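Malonyl-CoA-[acyl-carrier-protein] transacylase (Coxiella burnetii, PDB 3TQE) probably transfers the malonyl group from malonyl-CoA to holo-acyl carrier protein, a step that supplies fatty acid synthesis. Local coordinates at residues F10-Q15 and M277-D282; L97-A102 and V232-D237; A154-V159 and V180-N185; G137-L142 and T171-H176; L44-W49 and T66-L71. All coordinates share one frame; numbering follows the deposited sequence. Where two conformers were deposited one is given.

Contact 1 of 5, residues F10-Q15 and M277-D282; sequences FVFPGQ and MECGPD. With GLY (glycine), chain B.
C279 sets its sulfur beside two phenylalanine rings at once, just where two parallel strands end. SG lies 3.6 Å from F12 CE1 and reaches the F10 ring as well. Both are oblique sulfur-aromatic contacts. The thiol is put there by its first torsion, which holds SG opposite the backbone N (chi1 -165°). C279 CB makes an off-centre CH-pi contact with the F12 ring. It also packs 3.6 Å from F10 CD2. Further along, F10 CE1 rests 3.5 Å from CB of M277, a selenomethionine.

The backbones run as neighbouring parallel strands. V11 uses both of its polar backbone atoms. V11 N donates to M277 O at 2.9 Å and V11 O accepts from C279 N at 2.8 Å. Past the strands, P13 CG sits against G280 CA at 3.7 Å, and P13 CD lies over the C279 carbonyl. C279 is the centre of an inverse gamma turn that swings the chain toward P281.

The strands 9-12 and 275-278 are the two central ones of the four-stranded parallel sheet. V11 and E278 point to the face covered by helix 284-292, and both E278 carboxylate oxygens accept backbone N-H groups there, from L285 and A286. Q15, beyond the strand, borders a bound glycine. The chemistry is therefore divided: C279 meets aromatic carbon on one face, and the E278 carboxylate, held by a helix start, is probably stabilised in its charged form on the other.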
# COMPACT_ATOMS: atom_id res chain seq x y z
N PHE A 10 5.85 8.15 -7.93
CA PHE A 10 5.74 6.72 -7.79
C PHE A 10 4.74 6.39 -6.71
O PHE A 10 4.77 6.95 -5.62
CB PHE A 10 7.08 6.09 -7.40
CG PHE A 10 7.91 5.65 -8.54
CD1 PHE A 10 7.88 6.29 -9.75
CD2 PHE A 10 8.68 4.55 -8.39
CE1 PHE A 10 8.64 5.83 -10.79
CE2 PHE A 10 9.45 4.11 -9.46
CZ PHE A 10 9.43 4.76 -10.63
N VAL A 11 3.85 5.47 -7.03
CA VAL A 11 2.90 4.95 -6.08
C VAL A 11 3.09 3.47 -5.91
O VAL A 11 3.24 2.73 -6.87
CB VAL A 11 1.43 5.32 -6.42
CG1 VAL A 11 1.27 6.84 -6.33
CG2 VAL A 11 0.97 4.80 -7.79
N PHE A 12 3.15 3.04 -4.66
CA PHE A 12 3.53 1.68 -4.32
C PHE A 12 2.34 0.93 -3.78
O PHE A 12 1.77 1.32 -2.77
CB PHE A 12 4.62 1.70 -3.26
CG PHE A 12 5.91 2.30 -3.74
CD1 PHE A 12 6.91 1.51 -4.26
CD2 PHE A 12 6.09 3.66 -3.70
CE1 PHE A 12 8.10 2.06 -4.67
CE2 PHE A 12 7.27 4.20 -4.12
CZ PHE A 12 8.28 3.39 -4.58
N PRO A 13 1.98 -0.16 -4.43
CA PRO A 13 0.86 -0.90 -3.96
C PRO A 13 1.11 -1.75 -2.74
O PRO A 13 2.24 -2.10 -2.42
CB PRO A 13 0.52 -1.79 -5.13
CG PRO A 13 1.63 -1.90 -5.89
CD PRO A 13 2.45 -0.66 -5.71
N GLY A 14 0.02 -2.06 -2.08
CA GLY A 14 0.01 -2.91 -0.90
C GLY A 14 -0.90 -4.10 -1.07
O GLY A 14 -1.13 -4.57 -2.18
N GLN A 15 -1.44 -4.57 0.05
CA GLN A 15 -2.39 -5.70 0.08
C GLN A 15 -3.42 -5.66 -1.03
O GLN A 15 -3.99 -4.61 -1.33
CB GLN A 15 -3.13 -5.69 1.43
CG GLN A 15 -4.09 -6.85 1.61
CD GLN A 15 -4.02 -7.42 2.99
OE1 GLN A 15 -3.38 -6.85 3.88
NE2 GLN A 15 -4.67 -8.57 3.20
N MSE A 277 3.50 6.44 -11.65
CA MSE A 277 4.02 5.13 -12.03
C MSE A 277 3.69 4.21 -10.90
O MSE A 277 3.97 4.54 -9.74
CB MSE A 277 5.54 5.14 -12.18
CG MSE A 277 6.01 5.51 -13.51
SE MSE A 277 5.63 7.34 -13.78
CE MSE A 277 6.58 7.52 -15.47
N GLU A 278 3.07 3.09 -11.22
CA GLU A 278 2.70 2.12 -10.22
C GLU A 278 3.86 1.16 -10.04
O GLU A 278 4.20 0.37 -10.93
CB GLU A 278 1.40 1.41 -10.60
CG GLU A 278 0.90 0.43 -9.55
CD GLU A 278 -0.62 0.23 -9.52
OE1 GLU A 278 -1.34 0.61 -10.47
OE2 GLU A 278 -1.09 -0.31 -8.48
N CYS A 279 4.55 1.32 -8.92
CA CYS A 279 5.78 0.61 -8.67
C CYS A 279 5.50 -0.63 -7.87
O CYS A 279 5.77 -0.72 -6.69
CB CYS A 279 6.78 1.52 -7.99
SG CYS A 279 8.45 0.90 -8.01
N GLY A 280 4.93 -1.61 -8.54
CA GLY A 280 4.55 -2.87 -7.92
C GLY A 280 3.74 -3.68 -8.89
O GLY A 280 3.47 -3.26 -10.02
N PRO A 281 3.32 -4.86 -8.46
CA PRO A 281 2.47 -5.71 -9.27
C PRO A 281 1.04 -5.20 -9.30
O PRO A 281 0.61 -4.43 -8.42
CB PRO A 281 2.55 -7.02 -8.53
CG PRO A 281 2.71 -6.61 -7.08
CD PRO A 281 3.53 -5.37 -7.11
N ASP A 282 0.29 -5.63 -10.30
CA ASP A 282 -1.13 -5.35 -10.46
C ASP A 282 -1.34 -3.87 -10.81
O ASP A 282 -0.39 -3.11 -10.89
CB ASP A 282 -1.93 -5.82 -9.24
CG ASP A 282 -3.34 -6.26 -9.58
OD1 ASP A 282 -3.84 -5.99 -10.71
OD2 ASP A 282 -3.95 -6.86 -8.67
N GLY B . -4.95 -2.67 4.28
CA GLY B . -3.72 -3.51 4.07
C GLY B . -2.68 -3.30 5.15
O GLY B . -1.47 -3.57 4.99
OXT GLY B . -3.02 -2.85 6.22

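Contact 2 of 5, residues L97-A102 and V232-D237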
# COMPACT_ATOMS: atom_id res chain seq x y z
N LEU A 97 0.94 -1.02 3.32
CA LEU A 97 2.20 -1.67 3.21
C LEU A 97 3.10 -0.95 2.22
O LEU A 97 4.32 -0.88 2.40
CB LEU A 97 1.98 -3.10 2.76
CG LEU A 97 3.18 -3.96 2.46
CD1 LEU A 97 4.14 -4.03 3.67
CD2 LEU A 97 2.59 -5.25 2.00
N GLY A 98 2.52 -0.38 1.17
CA GLY A 98 3.29 0.30 0.18
C GLY A 98 4.10 1.44 0.71
O GLY A 98 5.09 1.83 0.13
N GLU A 99 3.68 2.00 1.83
CA GLU A 99 4.43 3.09 2.41
C GLU A 99 5.84 2.64 2.82
O GLU A 99 6.78 3.41 2.73
CB GLU A 99 3.63 3.63 3.59
CG GLU A 99 4.23 4.82 4.25
CD GLU A 99 3.13 5.65 4.94
OE1 GLU A 99 2.12 5.98 4.26
OE2 GLU A 99 3.31 5.97 6.14
N TYR A 100 5.98 1.38 3.22
CA TYR A 100 7.29 0.86 3.56
C TYR A 100 8.14 0.75 2.33
O TYR A 100 9.34 0.97 2.40
CB TYR A 100 7.20 -0.50 4.24
CG TYR A 100 6.60 -0.39 5.62
CD1 TYR A 100 7.42 -0.31 6.72
CD2 TYR A 100 5.22 -0.30 5.82
CE1 TYR A 100 6.90 -0.18 7.99
CE2 TYR A 100 4.68 -0.12 7.10
CZ TYR A 100 5.54 -0.11 8.18
OH TYR A 100 5.03 0.06 9.43
N ALA A 101 7.54 0.33 1.22
CA ALA A 101 8.29 0.28 -0.00
C ALA A 101 8.76 1.66 -0.39
O ALA A 101 9.90 1.83 -0.79
CB ALA A 101 7.46 -0.34 -1.13
N ALA A 102 7.90 2.65 -0.26
CA ALA A 102 8.27 4.04 -0.59
C ALA A 102 9.45 4.46 0.27
O ALA A 102 10.41 5.06 -0.20
CB ALA A 102 7.10 4.95 -0.40
N VAL A 232 8.16 11.34 0.74
CA VAL A 232 7.19 10.27 0.84
C VAL A 232 5.99 10.82 1.59
O VAL A 232 6.12 11.27 2.73
CB VAL A 232 7.76 9.07 1.59
CG1 VAL A 232 6.66 8.06 1.84
CG2 VAL A 232 8.94 8.48 0.82
N ILE A 233 4.84 10.85 0.94
CA ILE A 233 3.64 11.38 1.54
C ILE A 233 2.98 10.26 2.33
O ILE A 233 2.52 9.28 1.77
CB ILE A 233 2.65 11.90 0.48
CG1 ILE A 233 3.29 12.93 -0.42
CG2 ILE A 233 1.38 12.44 1.15
CD1 ILE A 233 3.92 14.01 0.27
N HIS A 234 2.91 10.44 3.65
CA HIS A 234 2.36 9.41 4.52
C HIS A 234 0.85 9.34 4.48
O HIS A 234 0.16 10.34 4.39
CB HIS A 234 2.82 9.65 5.94
CG HIS A 234 4.26 9.40 6.13
ND1 HIS A 234 4.75 8.15 6.44
CD2 HIS A 234 5.34 10.21 5.98
CE1 HIS A 234 6.08 8.22 6.52
NE2 HIS A 234 6.45 9.46 6.24
N ASN A 235 0.36 8.13 4.63
CA ASN A 235 -1.05 7.82 4.58
C ASN A 235 -1.85 8.49 5.66
O ASN A 235 -3.03 8.78 5.46
CB ASN A 235 -1.27 6.33 4.76
CG ASN A 235 -0.84 5.50 3.58
OD1 ASN A 235 -0.59 5.97 2.44
ND2 ASN A 235 -0.80 4.22 3.83
N VAL A 236 -1.25 8.60 6.83
CA VAL A 236 -2.04 8.96 7.99
C VAL A 236 -2.33 10.42 8.03
O VAL A 236 -3.40 10.82 8.49
CB VAL A 236 -1.36 8.47 9.28
CG1 VAL A 236 -0.08 9.19 9.53
CG2 VAL A 236 -2.28 8.55 10.45
N ASP A 237 -1.40 11.22 7.52
CA ASP A 237 -1.50 12.67 7.62
C ASP A 237 -1.32 13.45 6.33
O ASP A 237 -1.41 14.68 6.31
CB ASP A 237 -0.54 13.17 8.70
CG ASP A 237 0.87 12.75 8.49
OD1 ASP A 237 1.19 12.20 7.42
OD2 ASP A 237 1.67 12.90 9.45
O HOH W 1 2.98 6.61 1.69
O HOH W 2 1.25 6.94 7.56
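The E99 carboxylate carries the polar part of this contact, with each oxygen bonded to a different residue of 232-237. OE1 accepts the backbone N-H of N235 at 2.8 Å, on its syn side and close to the carboxylate plane. OE2 accepts from H234 ND1 at 2.6 Å. The imidazole comes from above the carboxylate plane, 66° out of it, and the two planes stand nearly perpendicular. E99 reaches across because CG lies opposite its backbone N (chi1 -177°) and the chain stays extended beyond CG.

Two waters add to the grip. One lies 2.8 Å from E99 OE1 and 2.7 Å from I233 O. The other donates to OE2 and accepts from V236 N at 3.1 Å. The buried carboxylate thus meets backbone, imidazole and water together. Such surroundings would favour a charged carboxylate and probably a proton on ND1.

The apolar part is small. A102 CB packs against V232 CG1 at 3.9 Å.

E99 follows the probable nucleophile elbow, a GxSxG pattern around the predicted active-site S96. At the nearest atoms, the side chain of N235 is about 4 Å from that of S96 and about 5 Å from that of H205, the other predicted catalytic residue. The contact therefore ties the helix after the nucleophile to a loop beside the active site. Helix 244-254 lies against E99 through L251 and Q254, the backbone of I233 bonds to M92 in strand 91-94, and helices 63-83 and 111-128 pack on other sides of helix 97-105.

Contact 3 of 5, residues A154-V159 and V180-N185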
# COMPACT_ATOMS: atom_id res chain seq x y z
N ALA A 154 -24.26 2.34 12.81
CA ALA A 154 -24.16 0.89 12.80
C ALA A 154 -23.36 0.33 13.96
O ALA A 154 -23.50 -0.84 14.30
CB ALA A 154 -23.52 0.44 11.51
N ALA A 155 -22.52 1.15 14.59
CA ALA A 155 -21.55 0.63 15.52
C ALA A 155 -22.15 -0.03 16.72
O ALA A 155 -21.74 -1.12 17.07
CB ALA A 155 -20.55 1.71 15.94
N LEU A 156 -23.12 0.64 17.35
CA LEU A 156 -23.84 0.06 18.48
C LEU A 156 -22.90 -0.52 19.52
O LEU A 156 -23.12 -1.59 20.06
CB LEU A 156 -24.87 -0.97 17.98
CG LEU A 156 -25.94 -0.37 17.08
CD1 LEU A 156 -26.74 -1.43 16.40
CD2 LEU A 156 -26.82 0.53 17.86
N GLY A 157 -21.82 0.21 19.80
CA GLY A 157 -20.87 -0.22 20.79
C GLY A 157 -19.64 -0.95 20.31
O GLY A 157 -18.66 -1.13 21.06
N GLN A 158 -19.69 -1.40 19.06
CA GLN A 158 -18.58 -2.05 18.41
C GLN A 158 -17.81 -1.03 17.60
O GLN A 158 -18.16 0.14 17.55
CB GLN A 158 -19.10 -3.17 17.49
CG GLN A 158 -19.75 -4.32 18.23
CD GLN A 158 -20.01 -5.47 17.29
OE1 GLN A 158 -20.87 -5.35 16.42
NE2 GLN A 158 -19.25 -6.56 17.43
N VAL A 159 -16.73 -1.49 16.98
CA VAL A 159 -15.91 -0.65 16.13
C VAL A 159 -16.28 -0.87 14.68
O VAL A 159 -16.32 -1.99 14.19
CB VAL A 159 -14.42 -1.01 16.29
CG1 VAL A 159 -13.55 -0.24 15.30
CG2 VAL A 159 -13.97 -0.74 17.69
N VAL A 180 -19.33 -4.25 10.77
CA VAL A 180 -19.09 -4.07 9.36
C VAL A 180 -20.29 -4.53 8.55
O VAL A 180 -20.73 -3.83 7.66
CB VAL A 180 -17.78 -4.77 8.92
CG1 VAL A 180 -17.69 -4.87 7.41
CG2 VAL A 180 -16.62 -4.03 9.55
N ASP A 181 -20.84 -5.70 8.86
CA ASP A 181 -21.99 -6.18 8.10
C ASP A 181 -23.18 -5.24 8.26
O ASP A 181 -23.89 -4.96 7.31
CB ASP A 181 -22.34 -7.60 8.51
CG ASP A 181 -21.39 -8.63 7.95
OD1 ASP A 181 -20.65 -8.31 7.01
OD2 ASP A 181 -21.41 -9.80 8.44
N ARG A 182 -23.41 -4.75 9.48
CA ARG A 182 -24.51 -3.82 9.71
C ARG A 182 -24.32 -2.54 8.92
O ARG A 182 -25.24 -2.04 8.33
CB ARG A 182 -24.66 -3.48 11.18
CG ARG A 182 -25.18 -4.61 12.04
CD ARG A 182 -25.54 -4.14 13.42
NE ARG A 182 -24.47 -3.52 14.18
CZ ARG A 182 -23.58 -4.15 14.94
NH1 ARG A 182 -23.54 -5.47 15.05
NH2 ARG A 182 -22.68 -3.44 15.58
N ALA A 183 -23.09 -2.04 8.90
CA ALA A 183 -22.77 -0.83 8.18
C ALA A 183 -22.93 -1.02 6.68
O ALA A 183 -23.43 -0.12 5.99
CB ALA A 183 -21.36 -0.40 8.50
N LEU A 184 -22.47 -2.14 6.17
CA LEU A 184 -22.59 -2.39 4.75
C LEU A 184 -24.05 -2.46 4.37
O LEU A 184 -24.47 -1.95 3.33
CB LEU A 184 -21.89 -3.68 4.35
CG LEU A 184 -20.38 -3.69 4.48
CD1 LEU A 184 -19.84 -5.09 4.21
CD2 LEU A 184 -19.71 -2.62 3.61
N ASN A 185 -24.85 -3.10 5.21
CA ASN A 185 -26.26 -3.19 4.89
C ASN A 185 -26.92 -1.81 4.89
O ASN A 185 -27.72 -1.50 4.02
CB ASN A 185 -26.94 -4.15 5.85
CG ASN A 185 -28.23 -4.67 5.29
OD1 ASN A 185 -28.27 -5.27 4.22
ND2 ASN A 185 -29.27 -4.44 5.99
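The C-terminal end of helix 144-155 and the turn after it receive the guanidinium of R182, which reaches over from helix 177-189. Two acceptors are each held by two of its nitrogens. A154 O accepts from R182 NE at 2.9 Å and from R182 NH2 at 3.0 Å, a side-on grip on one atom. Q158 OE1 takes the end-on pair, 2.8 Å from R182 NH2 and 3.0 Å from R182 NH1. Amide and guanidinium planes are only 27° apart. NH2 also makes a weak bond to A155 O.

The turn is type I', from A155 to Q158, and is closed by the backbone bond from Q158 N to A155 O. L156 takes a positive phi as the helix ends. The carbonyls at this helix end would favour a cationic partner. The bend of R182 at chi3 (-59°) turns its planar head so that A154 O and Q158 OE1 lie at its edge.

L156 CD1 lies 3.8 Å from R182 NE, obliquely to the guanidinium. Nearer the backbones, A154 CB packs on A183 CB at 3.8 Å. The A154 and A183 CA atoms are 5.1 Å apart, a closeness consistent with two small side chains. Q158 NE2 is bonded to E178 OE1, which fixes the amide from its other end. On the sheet side, V160 of strand 160-167 touches A155, V180 and A183.

Contact 4 of 5, residues G137-L142 and T171-H176; sequences GAIIGL and TVISGH
The shortest bond between the strands runs from I173 N to G137 O, at 2.7 Å. G137 N returns a bond to I173 O at 2.9 Å, so this pair is joined both ways. I139 and T171 form the next hydrogen-bonded pair, with I139 N 2.8 Å from T171 O and T171 N 3.0 Å from I139 O. Between them A138 and V172 make the non-hydrogen-bonded pair. V172 CA also points a hydrogen at G137 O. The strands are antiparallel and twisted, their directions 146° apart.

I139, T171 and I173 share one face. I139 CD1 packs on I173 CG2 at 4.0 Å, the two side chains crossing at a slant. The first torsion of I173 places CG1 between its backbone N and carbonyl carbon (chi1 65°), and CG1 then lies 3.6 Å from G137 O. Beyond the strand end, a water lies close to both L142 O and T171 OG1.

Strand 170-174 is the central one of the five-stranded mixed sheet, with 134-140 next to it. Strand 194-197 lies beside 134-140, and strand 160-167 beside 170-174. Helices 144-155 and 177-189 cover the I139 and I173 face, through I147, A183 and L184.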
# COMPACT_ATOMS: atom_id res chain seq x y z
N GLY A 137 -14.89 -4.08 4.59
CA GLY A 137 -15.89 -4.02 3.56
C GLY A 137 -15.71 -2.82 2.67
O GLY A 137 -15.34 -1.76 3.11
N ALA A 138 -16.03 -3.01 1.40
CA ALA A 138 -15.94 -1.97 0.40
C ALA A 138 -17.29 -1.39 0.13
O ALA A 138 -18.25 -2.13 -0.06
CB ALA A 138 -15.39 -2.56 -0.86
N ILE A 139 -17.34 -0.06 0.09
CA ILE A 139 -18.56 0.66 -0.22
C ILE A 139 -18.26 1.54 -1.41
O ILE A 139 -17.32 2.33 -1.38
CB ILE A 139 -19.01 1.52 0.94
CG1 ILE A 139 -19.30 0.65 2.16
CG2 ILE A 139 -20.25 2.31 0.55
CD1 ILE A 139 -19.63 1.43 3.39
N ILE A 140 -19.06 1.39 -2.46
CA ILE A 140 -18.88 2.18 -3.66
C ILE A 140 -20.15 2.96 -3.88
O ILE A 140 -21.23 2.38 -3.87
CB ILE A 140 -18.57 1.31 -4.86
CG1 ILE A 140 -17.27 0.54 -4.60
CG2 ILE A 140 -18.49 2.15 -6.12
CD1 ILE A 140 -16.74 -0.24 -5.76
N GLY A 141 -20.02 4.27 -4.05
CA GLY A 141 -21.14 5.13 -4.43
C GLY A 141 -21.68 6.08 -3.39
O GLY A 141 -22.65 6.82 -3.66
N LEU A 142 -21.08 6.09 -2.20
CA LEU A 142 -21.41 7.05 -1.15
C LEU A 142 -20.16 7.86 -0.83
O LEU A 142 -19.04 7.37 -0.99
CB LEU A 142 -21.88 6.35 0.12
CG LEU A 142 -23.15 5.53 0.03
CD1 LEU A 142 -23.41 4.89 1.38
CD2 LEU A 142 -24.34 6.38 -0.38
N THR A 171 -14.74 3.63 -0.59
CA THR A 171 -14.18 3.66 0.74
C THR A 171 -14.25 2.25 1.26
O THR A 171 -15.26 1.58 1.08
CB THR A 171 -14.99 4.61 1.68
OG1 THR A 171 -14.93 5.97 1.20
CG2 THR A 171 -14.50 4.58 3.13
N VAL A 172 -13.22 1.81 1.95
CA VAL A 172 -13.23 0.55 2.69
C VAL A 172 -13.40 0.86 4.16
O VAL A 172 -12.77 1.77 4.68
CB VAL A 172 -11.94 -0.25 2.48
CG1 VAL A 172 -11.96 -1.54 3.27
CG2 VAL A 172 -11.73 -0.52 0.99
N ILE A 173 -14.33 0.16 4.79
CA ILE A 173 -14.53 0.24 6.22
C ILE A 173 -13.96 -0.99 6.91
O ILE A 173 -13.75 -2.02 6.29
CB ILE A 173 -16.02 0.43 6.57
CG1 ILE A 173 -16.87 -0.78 6.16
CG2 ILE A 173 -16.52 1.73 5.93
CD1 ILE A 173 -18.34 -0.76 6.73
N SER A 174 -13.70 -0.86 8.19
CA SER A 174 -13.06 -1.87 8.97
C SER A 174 -13.62 -1.88 10.37
O SER A 174 -14.00 -0.83 10.87
CB SER A 174 -11.57 -1.53 9.03
OG SER A 174 -10.87 -2.58 9.61
N GLY A 175 -13.61 -3.04 11.01
CA GLY A 175 -13.98 -3.12 12.41
C GLY A 175 -14.43 -4.51 12.77
O GLY A 175 -14.04 -5.50 12.16
N HIS A 176 -15.27 -4.57 13.77
CA HIS A 176 -15.84 -5.83 14.14
C HIS A 176 -16.71 -6.37 13.04
O HIS A 176 -17.43 -5.61 12.39
CB HIS A 176 -16.69 -5.68 15.38
CG HIS A 176 -15.88 -5.44 16.60
ND1 HIS A 176 -15.87 -4.24 17.26
CD2 HIS A 176 -15.04 -6.26 17.28
CE1 HIS A 176 -15.06 -4.33 18.30
NE2 HIS A 176 -14.57 -5.55 18.35
O HOH W 3 -16.57 7.20 -0.30

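Contact 5 of 5, residues L44-W49 and T66-L71; sequences LAYDLW and TQPALL
L44 and L48 approach one turn of helix 63-83 from the bend between helices 31-44 and 48-54, so this is helix-to-helix packing through a corner of the chain. No hydrogen bond crosses it. The contact is apolar and small.

The L44 side chain meets the P68 ring at a slant, with both methyls at work: CD1 and CD2 each lie 4.0 Å from P68 CB. L48 comes in beside it and sets its branches against P68 and A69. L48 CD1 sits 4.1 Å from A69 CB, and L48 CD2 lies 3.8 Å from P68 O. L48 gets there with CG opposite its backbone N (chi1 -177°).

P68 lies at a kink in its helix, since a proline has no N-H to give to the preceding turn. Its ring presents CB to L44 and CG to Y46. Its carbonyl also accepts from T72 OG1.

A45 ends helix 31-44 with a positive phi. D47 is the N-cap of the next helix, its OD1 bonded to A50 N, while L48 N bonds to S41 OG. On further sides, V115 and E119 of helix 111-128 touch L44, and F37 and A40 touch L48. The Y46 side chain crosses that of P68 at about a right angle, and Y46 OH ends 4.1 Å from P68 CG.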
# COMPACT_ATOMS: atom_id res chain seq x y z
N LEU A 44 14.30 -13.40 5.68
CA LEU A 44 13.10 -14.12 6.11
C LEU A 44 13.39 -15.56 6.50
O LEU A 44 12.60 -16.19 7.21
CB LEU A 44 12.08 -14.13 4.98
CG LEU A 44 11.49 -12.77 4.64
CD1 LEU A 44 10.87 -12.82 3.24
CD2 LEU A 44 10.50 -12.35 5.70
N ALA A 45 14.46 -16.09 5.93
CA ALA A 45 14.90 -17.48 6.13
C ALA A 45 14.10 -18.53 5.38
O ALA A 45 14.22 -19.71 5.65
CB ALA A 45 15.02 -17.85 7.64
N TYR A 46 13.34 -18.12 4.38
CA TYR A 46 12.72 -19.04 3.43
C TYR A 46 12.79 -18.38 2.06
O TYR A 46 13.11 -17.19 1.94
CB TYR A 46 11.27 -19.37 3.79
CG TYR A 46 10.33 -18.19 3.76
CD1 TYR A 46 9.67 -17.84 2.59
CD2 TYR A 46 10.12 -17.40 4.88
CE1 TYR A 46 8.84 -16.75 2.53
CE2 TYR A 46 9.25 -16.33 4.84
CZ TYR A 46 8.62 -16.01 3.64
OH TYR A 46 7.80 -14.94 3.60
N ASP A 47 12.52 -19.18 1.03
CA ASP A 47 12.67 -18.74 -0.35
C ASP A 47 11.42 -18.02 -0.77
O ASP A 47 10.39 -18.61 -1.11
CB ASP A 47 12.94 -19.94 -1.24
CG ASP A 47 13.22 -19.58 -2.66
OD1 ASP A 47 12.90 -18.45 -3.10
OD2 ASP A 47 13.75 -20.46 -3.36
N LEU A 48 11.48 -16.70 -0.69
CA LEU A 48 10.32 -15.89 -0.98
C LEU A 48 9.92 -15.97 -2.45
O LEU A 48 8.75 -15.96 -2.77
CB LEU A 48 10.60 -14.46 -0.60
CG LEU A 48 9.45 -13.49 -0.78
CD1 LEU A 48 8.20 -13.86 0.02
CD2 LEU A 48 9.95 -12.08 -0.39
N TRP A 49 10.90 -16.03 -3.33
CA TRP A 49 10.56 -16.13 -4.75
C TRP A 49 9.77 -17.40 -5.04
O TRP A 49 8.76 -17.37 -5.72
CB TRP A 49 11.81 -16.09 -5.58
CG TRP A 49 11.59 -16.13 -7.04
CD1 TRP A 49 11.89 -17.16 -7.86
CD2 TRP A 49 11.05 -15.09 -7.86
NE1 TRP A 49 11.59 -16.83 -9.17
CE2 TRP A 49 11.07 -15.56 -9.19
CE3 TRP A 49 10.56 -13.83 -7.60
CZ2 TRP A 49 10.60 -14.80 -10.25
CZ3 TRP A 49 10.12 -13.06 -8.66
CH2 TRP A 49 10.14 -13.55 -9.97
N THR A 66 2.19 -12.04 2.65
CA THR A 66 1.80 -11.02 1.68
C THR A 66 2.65 -9.79 1.86
O THR A 66 3.10 -9.19 0.88
CB THR A 66 0.37 -10.60 1.86
OG1 THR A 66 -0.47 -11.74 1.91
CG2 THR A 66 -0.08 -9.65 0.78
N GLN A 67 2.85 -9.39 3.11
CA GLN A 67 3.54 -8.15 3.32
C GLN A 67 4.99 -8.14 2.83
O GLN A 67 5.37 -7.28 2.06
CB GLN A 67 3.38 -7.64 4.74
CG GLN A 67 1.91 -7.32 5.01
CD GLN A 67 1.65 -6.48 6.22
OE1 GLN A 67 2.44 -5.62 6.59
NE2 GLN A 67 0.47 -6.67 6.82
N PRO A 68 5.81 -9.10 3.25
CA PRO A 68 7.16 -9.11 2.70
C PRO A 68 7.20 -9.39 1.20
O PRO A 68 8.06 -8.88 0.51
CB PRO A 68 7.88 -10.20 3.50
CG PRO A 68 6.82 -10.96 4.15
CD PRO A 68 5.64 -10.07 4.33
N ALA A 69 6.25 -10.17 0.69
CA ALA A 69 6.20 -10.47 -0.74
C ALA A 69 6.00 -9.19 -1.52
O ALA A 69 6.68 -8.94 -2.50
CB ALA A 69 5.09 -11.44 -1.04
N LEU A 70 5.04 -8.38 -1.09
CA LEU A 70 4.74 -7.16 -1.83
C LEU A 70 5.80 -6.11 -1.64
O LEU A 70 6.15 -5.38 -2.58
CB LEU A 70 3.39 -6.63 -1.43
CG LEU A 70 2.25 -7.37 -2.10
CD1 LEU A 70 0.96 -6.86 -1.47
CD2 LEU A 70 2.26 -7.17 -3.63
N LEU A 71 6.35 -6.00 -0.44
CA LEU A 71 7.44 -5.05 -0.26
C LEU A 71 8.57 -5.40 -1.21
O LEU A 71 9.15 -4.53 -1.88
CB LEU A 71 7.94 -5.07 1.18
CG LEU A 71 9.21 -4.28 1.43
CD1 LEU A 71 8.91 -2.81 1.23
CD2 LEU A 71 9.78 -4.58 2.81

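Overall arrangement
Contacts 1, 2 and 5 adjoin one another, while contacts 3 and 4 form a second group. F12 of contact 1 packs on segment 97-102 of contact 2, with F12 CB 3.4 Å from G98 O. L70 of contact 5 touches both G14 and P281 of contact 1, and L71 packs on A101 of contact 2. A183 of contact 3 rests on I173 of contact 4, so helix and sheet meet there. Contacts 1 and 4 have centres 21 Å apart. A bound glycine lies between the groups: Q15 and L97 line its pocket, together with the predicted catalytic S96 and H205, and the V172 side chain is about 7 Å from the same glycine at the nearest atoms.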